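Local coordinates for envelope glycoprotein (Thogoto virus, PDB 5XEA) that probably attaches the virion to a host-cell receptor and then drives fusion of the viral and host membranes, at residues 38-43 / 189-194; 51-56 / 104-109; 274-279 / 415-420. All blocks are in the same frame, centred on the assembly; numbering follows the deposited sequence.

How the contacts relate
Contacts 1 and 2 share one long strand, 40-56. Contact 1 pairs its start with strand 187-192, and contact 2 packs a loop against its last part. Their centres are about 39 Å apart, and contact 2 is nested within the chain loop closed by contact 1. Contact 3 follows both in sequence and joins two loops that precede helices 282-327 and 421-437. Its centre is about 17 Å from that of contact 1, with nearest atoms about 5 Å apart. Contacts 2 and 3 are about 43 Å apart between centres. Near contact 1, the Tyr189 side chain lies about 6 Å from a protein-attached sugar. Contact 3 also meets both other subunits of the trimer.

Contact 1 (38-43 / 189-194); sequences QNELLT and YLVKDN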
# COMPACT_ATOMS: atom_id res chain seq x y z
N GLN B 38 14.90 10.21 13.10
CA GLN B 38 13.75 10.09 12.21
C GLN B 38 12.40 10.20 12.93
O GLN B 38 11.37 9.82 12.35
CB GLN B 38 13.83 8.78 11.43
CG GLN B 38 15.17 8.57 10.73
CD GLN B 38 15.03 8.32 9.24
OE1 GLN B 38 15.30 9.20 8.42
NE2 GLN B 38 14.60 7.11 8.88
N ASN B 39 12.38 10.72 14.16
CA ASN B 39 11.14 10.89 14.91
C ASN B 39 11.16 12.19 15.70
O ASN B 39 12.20 12.57 16.25
CB ASN B 39 10.89 9.72 15.87
CG ASN B 39 10.55 8.42 15.15
OD1 ASN B 39 9.75 8.42 14.20
ND2 ASN B 39 11.14 7.32 15.59
N GLU B 40 10.01 12.88 15.72
CA GLU B 40 9.71 13.88 16.74
C GLU B 40 9.16 13.19 17.98
O GLU B 40 8.78 12.02 17.95
CB GLU B 40 8.67 14.88 16.25
CG GLU B 40 8.95 15.48 14.91
CD GLU B 40 7.95 16.55 14.56
OE1 GLU B 40 6.79 16.20 14.24
OE2 GLU B 40 8.30 17.74 14.64
N LEU B 41 9.12 13.93 19.08
CA LEU B 41 8.53 13.44 20.32
C LEU B 41 7.19 14.13 20.52
O LEU B 41 7.15 15.36 20.69
CB LEU B 41 9.43 13.67 21.53
CG LEU B 41 8.89 12.91 22.74
CD1 LEU B 41 9.17 11.42 22.59
CD2 LEU B 41 9.47 13.45 24.04
N LEU B 42 6.11 13.37 20.47
CA LEU B 42 4.79 13.90 20.72
C LEU B 42 4.42 13.59 22.15
O LEU B 42 4.32 12.41 22.54
CB LEU B 42 3.75 13.32 19.75
CG LEU B 42 2.30 13.54 20.17
CD1 LEU B 42 1.90 15.00 20.08
CD2 LEU B 42 1.37 12.67 19.34
N THR B 43 4.25 14.62 22.96
CA THR B 43 3.66 14.48 24.28
C THR B 43 2.24 15.01 24.21
O THR B 43 2.01 16.16 23.82
CB THR B 43 4.47 15.23 25.34
OG1 THR B 43 5.80 14.70 25.37
CG2 THR B 43 3.83 15.05 26.71
N TYR B 189 -1.08 19.31 23.42
CA TYR B 189 -0.08 18.60 22.64
C TYR B 189 1.23 19.37 22.64
O TYR B 189 1.25 20.58 22.41
CB TYR B 189 -0.53 18.41 21.19
CG TYR B 189 -1.89 17.80 21.02
CD1 TYR B 189 -2.04 16.44 20.78
CD2 TYR B 189 -3.03 18.58 21.08
CE1 TYR B 189 -3.30 15.87 20.62
CE2 TYR B 189 -4.30 18.02 20.92
CZ TYR B 189 -4.42 16.66 20.69
OH TYR B 189 -5.68 16.13 20.54
N LEU B 190 2.32 18.65 22.87
CA LEU B 190 3.67 19.21 22.76
C LEU B 190 4.48 18.35 21.79
O LEU B 190 4.64 17.14 22.02
CB LEU B 190 4.34 19.27 24.13
CG LEU B 190 5.77 19.84 24.18
CD1 LEU B 190 5.85 21.28 23.69
CD2 LEU B 190 6.30 19.72 25.59
N VAL B 191 4.95 18.95 20.70
CA VAL B 191 5.81 18.26 19.73
C VAL B 191 7.22 18.82 19.86
O VAL B 191 7.44 20.02 19.63
CB VAL B 191 5.31 18.40 18.29
CG1 VAL B 191 6.24 17.67 17.33
CG2 VAL B 191 3.92 17.85 18.13
N LYS B 192 8.18 17.96 20.21
CA LYS B 192 9.57 18.33 20.48
C LYS B 192 10.52 17.63 19.52
O LYS B 192 10.40 16.42 19.29
CB LYS B 192 9.92 17.99 21.94
CG LYS B 192 11.32 18.39 22.38
CD LYS B 192 11.54 19.90 22.29
CE LYS B 192 13.04 20.24 22.27
NZ LYS B 192 13.76 19.64 23.43
N ASP B 193 11.48 18.37 18.97
CA ASP B 193 12.52 17.81 18.10
C ASP B 193 13.82 17.68 18.88
O ASP B 193 14.43 18.69 19.25
CB ASP B 193 12.73 18.67 16.86
CG ASP B 193 11.48 18.82 16.04
OD1 ASP B 193 10.66 17.88 16.07
OD2 ASP B 193 11.31 19.86 15.37
N ASN B 194 14.23 16.45 19.16
CA ASN B 194 15.52 16.17 19.79
C ASN B 194 16.54 15.75 18.72
O ASN B 194 17.11 14.66 18.74
CB ASN B 194 15.35 15.11 20.87
CG ASN B 194 14.41 15.56 21.99
OD1 ASN B 194 14.50 16.68 22.49
ND2 ASN B 194 13.49 14.68 22.37
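Leu41 and Thr43 pair with Lys192 and Leu190 through four backbone hydrogen bonds. Leu41 N donates a hydrogen bond to Lys192 O at 2.8 Å, and Lys192 N donates one back to Leu41 O. Thr43 and Leu190 repeat the exchange, with Thr43 N 2.7 Å from Leu190 O. All four bonds are nearly straight. Between these two hydrogen-bonded pairs, Leu42 and Val191 form a non-hydrogen-bonded pair. Backbone CH groups add to the grip: Val191 CA lies 3.3 Å from Leu41 O.

The result is an antiparallel ladder, the strand axes running 165° apart. It joins the start of strand 40-56 to the end of strand 187-192 in an antiparallel sheet. Strand 133-156 pairs with the other edge of 40-56, through Glu40 with Val149 and Leu42 with Ser147.

Apolar contacts lie on the face that carries Leu42 and Val191. Leu42 CD1 packs 4.0 Å from Val191 CG2. Leu42 CD1 also reaches the edge of the Tyr189 ring, near its plane, 4.3 Å from Tyr189 CD1. Trp182 stacks on that ring. Leu190 and Thr43, on the reverse face, both touch Leu80 of helix 77-86.

Acidic groups meet where the ladder ends. The Glu40 and Asp193 side chains run alongside each other and point the same way, with carboxylate planes only 27° apart. Glu40 OE2 stands 2.8 Å from Asp193 OD1, so one of the two acids probably holds a proton. Glu40 has CG anti to its carbonyl carbon (chi1 -49°) and an extended chain beyond, which carries the carboxylate against Val191, with Glu40 OE2 3.4 Å from Val191 CG1. Thr164 OG1 hydrogen-bonds to Glu40 OE1, and His174 NE2 makes a weak bond to Glu40 OE2.

Contact 2 (51-56 / 104-109); sequences VAYCYN and YACLGQ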
# COMPACT_ATOMS: atom_id res chain seq x y z
N VAL B 51 -18.70 17.15 36.74
CA VAL B 51 -19.23 17.90 37.87
C VAL B 51 -20.76 17.88 37.79
O VAL B 51 -21.34 18.40 36.83
CB VAL B 51 -18.71 19.35 37.89
CG1 VAL B 51 -19.25 20.11 39.10
CG2 VAL B 51 -17.17 19.37 37.90
N ALA B 52 -21.40 17.26 38.79
CA ALA B 52 -22.86 17.22 38.89
C ALA B 52 -23.29 17.88 40.20
O ALA B 52 -23.09 17.33 41.29
CB ALA B 52 -23.39 15.78 38.82
N TYR B 53 -23.90 19.05 40.09
CA TYR B 53 -24.44 19.80 41.22
C TYR B 53 -25.96 19.75 41.14
O TYR B 53 -26.56 20.32 40.22
CB TYR B 53 -23.92 21.23 41.18
CG TYR B 53 -24.35 22.11 42.34
CD1 TYR B 53 -23.87 21.88 43.62
CD2 TYR B 53 -25.22 23.18 42.14
CE1 TYR B 53 -24.25 22.70 44.69
CE2 TYR B 53 -25.61 24.00 43.20
CZ TYR B 53 -25.11 23.76 44.47
OH TYR B 53 -25.48 24.57 45.52
N CYS B 54 -26.59 19.09 42.09
CA CYS B 54 -28.02 18.84 42.02
C CYS B 54 -28.71 19.45 43.22
O CYS B 54 -28.08 19.70 44.25
CB CYS B 54 -28.29 17.34 41.96
SG CYS B 54 -27.42 16.51 40.59
N TYR B 55 -30.01 19.69 43.09
CA TYR B 55 -30.86 20.03 44.24
C TYR B 55 -32.12 19.19 44.18
O TYR B 55 -32.74 19.06 43.12
CB TYR B 55 -31.22 21.53 44.29
CG TYR B 55 -32.17 21.87 45.43
CD1 TYR B 55 -31.72 21.86 46.75
CD2 TYR B 55 -33.51 22.17 45.20
CE1 TYR B 55 -32.57 22.17 47.81
CE2 TYR B 55 -34.38 22.49 46.27
CZ TYR B 55 -33.89 22.48 47.56
OH TYR B 55 -34.71 22.76 48.63
N ASN B 56 -32.49 18.62 45.32
CA ASN B 56 -33.69 17.81 45.44
C ASN B 56 -34.70 18.59 46.30
O ASN B 56 -34.62 18.59 47.53
CB ASN B 56 -33.36 16.47 46.08
CG ASN B 56 -34.55 15.54 46.15
OD1 ASN B 56 -35.68 15.94 45.91
ND2 ASN B 56 -34.29 14.28 46.47
N TYR B 104 -20.64 22.51 48.61
CA TYR B 104 -19.87 23.71 48.32
C TYR B 104 -18.72 23.44 47.36
O TYR B 104 -18.32 24.33 46.60
CB TYR B 104 -19.35 24.27 49.65
CG TYR B 104 -18.68 25.63 49.65
CD1 TYR B 104 -19.41 26.79 49.40
CD2 TYR B 104 -17.33 25.77 49.97
CE1 TYR B 104 -18.80 28.05 49.43
CE2 TYR B 104 -16.71 27.02 50.00
CZ TYR B 104 -17.46 28.16 49.73
OH TYR B 104 -16.86 29.40 49.76
N ALA B 105 -18.18 22.22 47.37
CA ALA B 105 -17.02 21.91 46.53
C ALA B 105 -17.33 22.00 45.04
O ALA B 105 -16.41 22.19 44.25
CB ALA B 105 -16.49 20.51 46.85
N CYS B 106 -18.60 21.86 44.65
CA CYS B 106 -19.02 21.98 43.26
C CYS B 106 -19.08 23.42 42.77
O CYS B 106 -19.42 23.63 41.61
CB CYS B 106 -20.40 21.36 43.07
SG CYS B 106 -20.40 19.63 42.69
N LEU B 107 -18.84 24.40 43.63
CA LEU B 107 -18.95 25.80 43.25
C LEU B 107 -17.56 26.41 43.16
O LEU B 107 -16.59 25.87 43.69
CB LEU B 107 -19.83 26.55 44.26
CG LEU B 107 -21.21 25.92 44.53
CD1 LEU B 107 -22.07 26.74 45.49
CD2 LEU B 107 -21.96 25.66 43.23
N GLY B 108 -17.45 27.52 42.44
CA GLY B 108 -16.17 28.18 42.33
C GLY B 108 -15.09 27.39 41.63
O GLY B 108 -15.31 26.25 41.22
N GLN B 109 -13.90 27.97 41.51
CA GLN B 109 -12.85 27.41 40.67
C GLN B 109 -12.32 26.11 41.26
O GLN B 109 -12.02 26.02 42.45
CB GLN B 109 -11.71 28.42 40.51
CG GLN B 109 -11.44 28.84 39.06
CD GLN B 109 -10.05 29.43 38.88
OE1 GLN B 109 -9.73 30.50 39.40
NE2 GLN B 109 -9.20 28.73 38.13
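Tyr53 meets Cys106 and Leu107 along its whole length. Its CB lies 4.0 Å from Cys106 CB. The torsion about CA-CB places CG opposite the backbone N (chi1 -178°), and the ring then runs out past the cysteine. On the ring, CD1 touches Cys106 CB at 3.6 Å; this approach is oblique. Further out, Leu107 takes over. Its CD2 methyl sits over the centre of one ring face, 3.9 Å from the centroid of the Tyr53 ring and only 10° off the ring normal. This is a CH-pi contact. At the tip, Tyr53 OH comes within 4.0 Å of the other methyl, Leu107 CD1. Leu107 has CG anti to its carbonyl carbon, beside the backbone N (chi1 -52°). That choice swings both methyls back to the tyrosine, although the CB itself does not point at the strand.

The contact lays a short 3-10 turn and the loop after it across the last part of strand 40-56. In the turn, Leu107 N bonds to Tyr104 O at 3.0 Å. Strands 65-72 and 133-156 flank strand 40-56 in the sheet. The turn is tied to the second of these by the Cys106-Cys136 disulfide. On the strand side, Cys54 forms its own disulfide with Cys66, linking it to strand 65-72.

The sulfur of Cys106 is packed on the strand as well as bonded. Val51 CG1 lies 3.8 Å from Cys106 SG, and Ala52 O is equally near that sulfur. Val51 and Tyr53, two residues apart, both send their side chains to the turn, while Ala52 turns its CB away. No hydrogen bond joins the two segments; mostly carbon and sulfur atoms meet. His134 also meets the Tyr53 ring, the two rings nearly parallel.

Contact 3 (274-279 / 415-420); sequences SWTVVT and GTVQSE
Thr276 and Val277 meet Val417 and Gln418 where two turns touch, one just before helix 282-327 and one just before helix 421-437. The turns lie at the trimer interface, where Thr279 packs on Thr279 of both neighbouring subunits. Each turn closes on itself: Val277 N bonds to Ser274 O, and Glu420 N to Val417 O at 2.9 Å. Glu420 is the N-cap residue of helix 421-437, and its OE2 accepts a bond from Phe150 N.

Two hydrogen bonds cross the contact. Val417 N reaches Thr276 O at 3.0 Å, tilted 27° from the carbonyl plane. The same oxygen also receives the CA-H of Thr416. Gln418 NE2 uses a lone pair of Val277 O, in the carbonyl plane, at 2.8 Å. The Gln418 chain bends at chi2 (87°) to bring the amide across Val277.

Hydroxyls pair locally: Ser274 OG and Thr276 OG1 share a hydrogen bond of 2.6 Å. Gly415 N is satisfied by Asp284 OD2 of the second subunit.

Apolar atoms fill in around these bonds. Val277 CG1 packs 3.9 Å from Val417 CB. The buried Gln418 OE1 has no hydrogen-bonding partner in the model; it lies against Val277 CB at 3.4 Å.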
# COMPACT_ATOMS: atom_id res chain seq x y z
N SER B 274 -2.39 15.80 3.32
CA SER B 274 -1.15 15.04 3.17
C SER B 274 -1.48 13.59 2.84
O SER B 274 -2.40 13.00 3.41
CB SER B 274 -0.32 15.11 4.45
OG SER B 274 0.74 14.17 4.40
N TRP B 275 -0.74 13.03 1.89
CA TRP B 275 -0.88 11.62 1.55
C TRP B 275 -0.47 10.70 2.68
O TRP B 275 -0.76 9.50 2.62
CB TRP B 275 -0.04 11.33 0.30
CG TRP B 275 -0.61 11.94 -0.96
CD1 TRP B 275 0.02 12.80 -1.81
CD2 TRP B 275 -1.92 11.71 -1.50
NE1 TRP B 275 -0.83 13.12 -2.86
CE2 TRP B 275 -2.02 12.46 -2.69
CE3 TRP B 275 -3.01 10.92 -1.11
CZ2 TRP B 275 -3.16 12.46 -3.48
CZ3 TRP B 275 -4.16 10.92 -1.90
CH2 TRP B 275 -4.22 11.69 -3.08
N THR B 276 0.22 11.22 3.70
CA THR B 276 0.58 10.40 4.86
C THR B 276 -0.63 10.02 5.72
O THR B 276 -0.49 9.17 6.60
CB THR B 276 1.60 11.14 5.74
OG1 THR B 276 1.01 12.34 6.26
CG2 THR B 276 2.93 11.50 4.93
N VAL B 277 -1.81 10.60 5.47
CA VAL B 277 -3.01 10.20 6.20
C VAL B 277 -4.02 9.47 5.33
O VAL B 277 -5.04 9.02 5.84
CB VAL B 277 -3.69 11.39 6.93
CG1 VAL B 277 -2.69 12.12 7.81
CG2 VAL B 277 -4.34 12.34 5.93
N VAL B 278 -3.75 9.32 4.03
CA VAL B 278 -4.71 8.65 3.15
C VAL B 278 -4.35 7.17 3.07
O VAL B 278 -3.24 6.81 2.67
CB VAL B 278 -4.75 9.31 1.76
CG1 VAL B 278 -5.82 8.63 0.90
CG2 VAL B 278 -5.03 10.81 1.87
N THR B 279 -5.30 6.32 3.44
CA THR B 279 -5.09 4.88 3.47
C THR B 279 -5.02 4.29 2.06
O THR B 279 -5.90 4.56 1.24
CB THR B 279 -6.24 4.22 4.21
OG1 THR B 279 -6.24 4.64 5.58
CG2 THR B 279 -6.12 2.73 4.11
N GLY B 415 3.68 4.04 7.20
CA GLY B 415 2.30 3.87 7.63
C GLY B 415 1.58 5.20 7.75
O GLY B 415 2.18 6.27 7.66
N THR B 416 0.26 5.14 7.97
CA THR B 416 -0.48 6.38 8.12
C THR B 416 -0.17 7.00 9.48
O THR B 416 0.13 6.31 10.46
CB THR B 416 -2.01 6.17 7.99
OG1 THR B 416 -2.44 5.21 8.96
CG2 THR B 416 -2.40 5.71 6.60
N VAL B 417 -0.28 8.33 9.52
CA VAL B 417 -0.14 9.07 10.78
C VAL B 417 -1.11 8.52 11.83
O VAL B 417 -0.72 8.27 12.99
CB VAL B 417 -0.38 10.57 10.51
CG1 VAL B 417 -0.34 11.37 11.79
CG2 VAL B 417 0.68 11.11 9.53
N GLN B 418 -2.37 8.29 11.44
CA GLN B 418 -3.37 7.80 12.40
C GLN B 418 -2.99 6.45 12.98
O GLN B 418 -3.45 6.11 14.07
CB GLN B 418 -4.77 7.65 11.76
CG GLN B 418 -5.23 8.83 10.91
CD GLN B 418 -4.75 8.73 9.46
OE1 GLN B 418 -3.57 8.85 9.18
NE2 GLN B 418 -5.68 8.51 8.53
N SER B 419 -2.16 5.67 12.28
CA SER B 419 -1.72 4.38 12.80
C SER B 419 -0.75 4.53 13.96
O SER B 419 -0.53 3.56 14.69
CB SER B 419 -1.05 3.55 11.70
OG SER B 419 -1.97 2.95 10.82
N GLU B 420 -0.13 5.70 14.12
CA GLU B 420 0.90 5.83 15.15
C GLU B 420 0.28 5.87 16.54
O GLU B 420 -0.79 6.43 16.74
CB GLU B 420 1.71 7.08 14.90
CG GLU B 420 2.48 7.03 13.59
CD GLU B 420 3.15 8.33 13.32
OE1 GLU B 420 2.44 9.27 12.89
OE2 GLU B 420 4.37 8.40 13.56